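Local coordinates for Non-ribosomal peptide synthetase (Methanobrevibacter ruminantium, PDB 6VTJ), which is a thiolation-reductase di-domain whose carrier part holds a phosphopantetheine arm and whose reductase part probably reduces and releases the tethered peptide product, at residues L124-V129 against G372-S377. Sequence-based numbering, arbitrary orientation.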
ATOM      1  N   LEU A 124       4.614 -22.650 -14.694  1.00 38.47           N
ATOM      2  CA  LEU A 124       3.220 -23.024 -14.502  1.00 35.57           C
ATOM      3  C   LEU A 124       2.355 -22.257 -15.500  1.00 41.34           C
ATOM      4  O   LEU A 124       2.747 -21.203 -16.004  1.00 44.05           O
ATOM      5  CB  LEU A 124       2.774 -22.726 -13.064  1.00 38.17           C
ATOM      6  CG  LEU A 124       3.665 -23.234 -11.917  1.00 38.28           C
ATOM      7  CD1 LEU A 124       3.239 -22.637 -10.560  1.00 37.76           C
ATOM      8  CD2 LEU A 124       3.666 -24.771 -11.851  1.00 37.39           C
ATOM      9  N   GLU A 125       1.181 -22.801 -15.809  1.00 38.49           N
ATOM     10  CA  GLU A 125       0.271 -22.111 -16.713  1.00 42.76           C
ATOM     11  C   GLU A 125      -0.655 -21.198 -15.920  1.00 38.98           C
ATOM     12  O   GLU A 125      -1.138 -21.568 -14.849  1.00 38.68           O
ATOM     13  CB  GLU A 125      -0.555 -23.099 -17.534  1.00 45.70           C
ATOM     14  CG  GLU A 125       0.177 -23.676 -18.728  1.00 51.07           C
ATOM     15  CD  GLU A 125      -0.561 -24.859 -19.343  1.00 67.26           C
ATOM     16  OE1 GLU A 125      -1.316 -25.537 -18.605  1.00 64.05           O
ATOM     17  OE2 GLU A 125      -0.378 -25.118 -20.557  1.00 70.96           O
ATOM     18  N   LEU A 126      -0.891 -19.996 -16.449  1.00 37.42           N
ATOM     19  CA  LEU A 126      -1.818 -19.074 -15.798  1.00 34.91           C
ATOM     20  C   LEU A 126      -3.253 -19.587 -15.878  1.00 33.88           C
ATOM     21  O   LEU A 126      -3.943 -19.687 -14.858  1.00 37.19           O
ATOM     22  CB  LEU A 126      -1.698 -17.689 -16.435  1.00 39.61           C
ATOM     23  CG  LEU A 126      -2.306 -16.498 -15.707  1.00 36.18           C
ATOM     24  CD1 LEU A 126      -1.612 -16.300 -14.398  1.00 31.12           C
ATOM     25  CD2 LEU A 126      -2.169 -15.258 -16.563  1.00 37.02           C
ATOM     26  N   GLY A 127      -3.722 -19.918 -17.082  1.00 37.72           N
ATOM     27  CA  GLY A 127      -5.076 -20.435 -17.189  1.00 34.60           C
ATOM     28  C   GLY A 127      -6.116 -19.337 -17.008  1.00 38.06           C
ATOM     29  O   GLY A 127      -5.883 -18.162 -17.307  1.00 34.56           O
ATOM     30  N   ASN A 128      -7.284 -19.729 -16.507  1.00 35.08           N
ATOM     31  CA  ASN A 128      -8.326 -18.769 -16.188  1.00 32.79           C
ATOM     32  C   ASN A 128      -8.107 -18.200 -14.794  1.00 32.29           C
ATOM     33  O   ASN A 128      -7.781 -18.929 -13.854  1.00 32.66           O
ATOM     34  CB  ASN A 128      -9.701 -19.422 -16.265  1.00 33.40           C
ATOM     35  CG  ASN A 128      -9.970 -20.053 -17.611  1.00 37.45           C
ATOM     36  OD1 ASN A 128      -9.538 -19.550 -18.657  1.00 37.69           O
ATOM     37  ND2 ASN A 128     -10.670 -21.173 -17.592  1.00 37.26           N
ATOM     38  N   VAL A 129      -8.334 -16.900 -14.646  1.00 32.45           N
ATOM     39  CA  VAL A 129      -7.963 -16.183 -13.431  1.00 30.53           C
ATOM     40  C   VAL A 129      -9.213 -15.729 -12.695  1.00 28.83           C
ATOM     41  O   VAL A 129     -10.164 -15.249 -13.314  1.00 31.52           O
ATOM     42  CB  VAL A 129      -7.055 -14.987 -13.769  1.00 29.48           C
ATOM     43  CG1 VAL A 129      -7.016 -13.968 -12.598  1.00 25.48           C
ATOM     44  CG2 VAL A 129      -5.666 -15.498 -14.141  1.00 29.15           C
ATOM     45  N   GLY A 372       4.394  -7.460 -14.813  1.00 22.71           N
ATOM     46  CA  GLY A 372       5.282  -8.276 -14.009  1.00 25.93           C
ATOM     47  C   GLY A 372       4.552  -9.257 -13.114  1.00 25.92           C
ATOM     48  O   GLY A 372       5.066 -10.347 -12.837  1.00 25.38           O
ATOM     49  N   ILE A 373       3.354  -8.889 -12.646  1.00 24.68           N
ATOM     50  CA  ILE A 373       2.555  -9.817 -11.848  1.00 24.84           C
ATOM     51  C   ILE A 373       2.132 -10.995 -12.704  1.00 25.32           C
ATOM     52  O   ILE A 373       2.236 -12.160 -12.296  1.00 27.57           O
ATOM     53  CB  ILE A 373       1.344  -9.095 -11.235  1.00 22.66           C
ATOM     54  CG1 ILE A 373       1.799  -8.269 -10.032  1.00 23.84           C
ATOM     55  CG2 ILE A 373       0.260 -10.084 -10.827  1.00 24.87           C
ATOM     56  CD1 ILE A 373       0.832  -7.162  -9.676  1.00 23.34           C
ATOM     57  N   LEU A 374       1.676 -10.706 -13.921  1.00 23.37           N
ATOM     58  CA  LEU A 374       1.276 -11.783 -14.813  1.00 26.05           C
ATOM     59  C   LEU A 374       2.453 -12.680 -15.171  1.00 24.74           C
ATOM     60  O   LEU A 374       2.290 -13.898 -15.291  1.00 27.46           O
ATOM     61  CB  LEU A 374       0.631 -11.205 -16.068  1.00 27.02           C
ATOM     62  CG  LEU A 374      -0.726 -10.572 -15.798  1.00 26.38           C
ATOM     63  CD1 LEU A 374      -1.396 -10.202 -17.120  1.00 31.69           C
ATOM     64  CD2 LEU A 374      -1.616 -11.504 -14.978  1.00 25.79           C
ATOM     65  N   ALA A 375       3.655 -12.108 -15.342  1.00 26.24           N
ATOM     66  CA  ALA A 375       4.812 -12.950 -15.672  1.00 22.29           C
ATOM     67  C   ALA A 375       5.228 -13.810 -14.489  1.00 23.95           C
ATOM     68  O   ALA A 375       5.504 -15.003 -14.642  1.00 25.31           O
ATOM     69  CB  ALA A 375       5.995 -12.092 -16.139  1.00 21.44           C
ATOM     70  N   LEU A 376       5.315 -13.212 -13.298  1.00 23.35           N
ATOM     71  CA  LEU A 376       5.772 -13.954 -12.135  1.00 24.06           C
ATOM     72  C   LEU A 376       4.777 -15.025 -11.715  1.00 26.86           C
ATOM     73  O   LEU A 376       5.182 -16.006 -11.087  1.00 24.64           O
ATOM     74  CB  LEU A 376       6.062 -12.992 -10.980  1.00 22.52           C
ATOM     75  CG  LEU A 376       7.209 -12.025 -11.315  1.00 23.96           C
ATOM     76  CD1 LEU A 376       7.313 -10.871 -10.313  1.00 22.89           C
ATOM     77  CD2 LEU A 376       8.547 -12.766 -11.435  1.00 25.35           C
ATOM     78  N   SER A 377       3.492 -14.881 -12.074  1.00 26.40           N
ATOM     79  CA  SER A 377       2.523 -15.911 -11.715  1.00 23.43           C
ATOM     80  C   SER A 377       2.803 -17.241 -12.419  1.00 24.88           C
ATOM     81  O   SER A 377       2.328 -18.280 -11.952  1.00 26.59           O
ATOM     82  CB  SER A 377       1.107 -15.415 -12.028  1.00 27.64           C
ATOM     83  OG  SER A 377       0.818 -14.215 -11.290  1.00 30.77           O
TER
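Leu126 meets Leu374 and Ser377 with its two methyl branches, one for each partner. CD1 lies 3.7 Å from Ser377 CB, touching the serine on its carbon and not on its hydroxyl, while CD2 meets Leu374 CD2 at 4.1 Å, the two leucine side chains slanting across one another. The first torsion of Leu126 places CG anti to the backbone N (chi1 -165°), which carries the fork out from the loop toward Leu374 and Ser377, three residues apart.

The serine shows how a polar residue can take part in apolar packing. OG donates to Ile373 O over 2.7 Å, and Ser377 N reaches the same oxygen at 3.0 Å, the two donors arriving from opposite faces of the carbonyl plane. The hydroxyl sits 36° out of that plane.

Leu126 also packs on Phe146 of helix 137-149, and Ser377 on Val254 of strand 252-258. The contact thus joins the loop leading into strand 129-132 to helix 366-376, beside the start of that strand, an inner one of the Rossmann-like sheet. A backbone hydrogen bond between Leu124 and Lys378 ties the same two parts of the chain together nearby.

Between Leu126 and its two partners the chemistry is purely van der Waals: the buried hydroxyl is satisfied by Ile373 O, four residues back in the chain, and the face met by the leucine is effectively hydrocarbon.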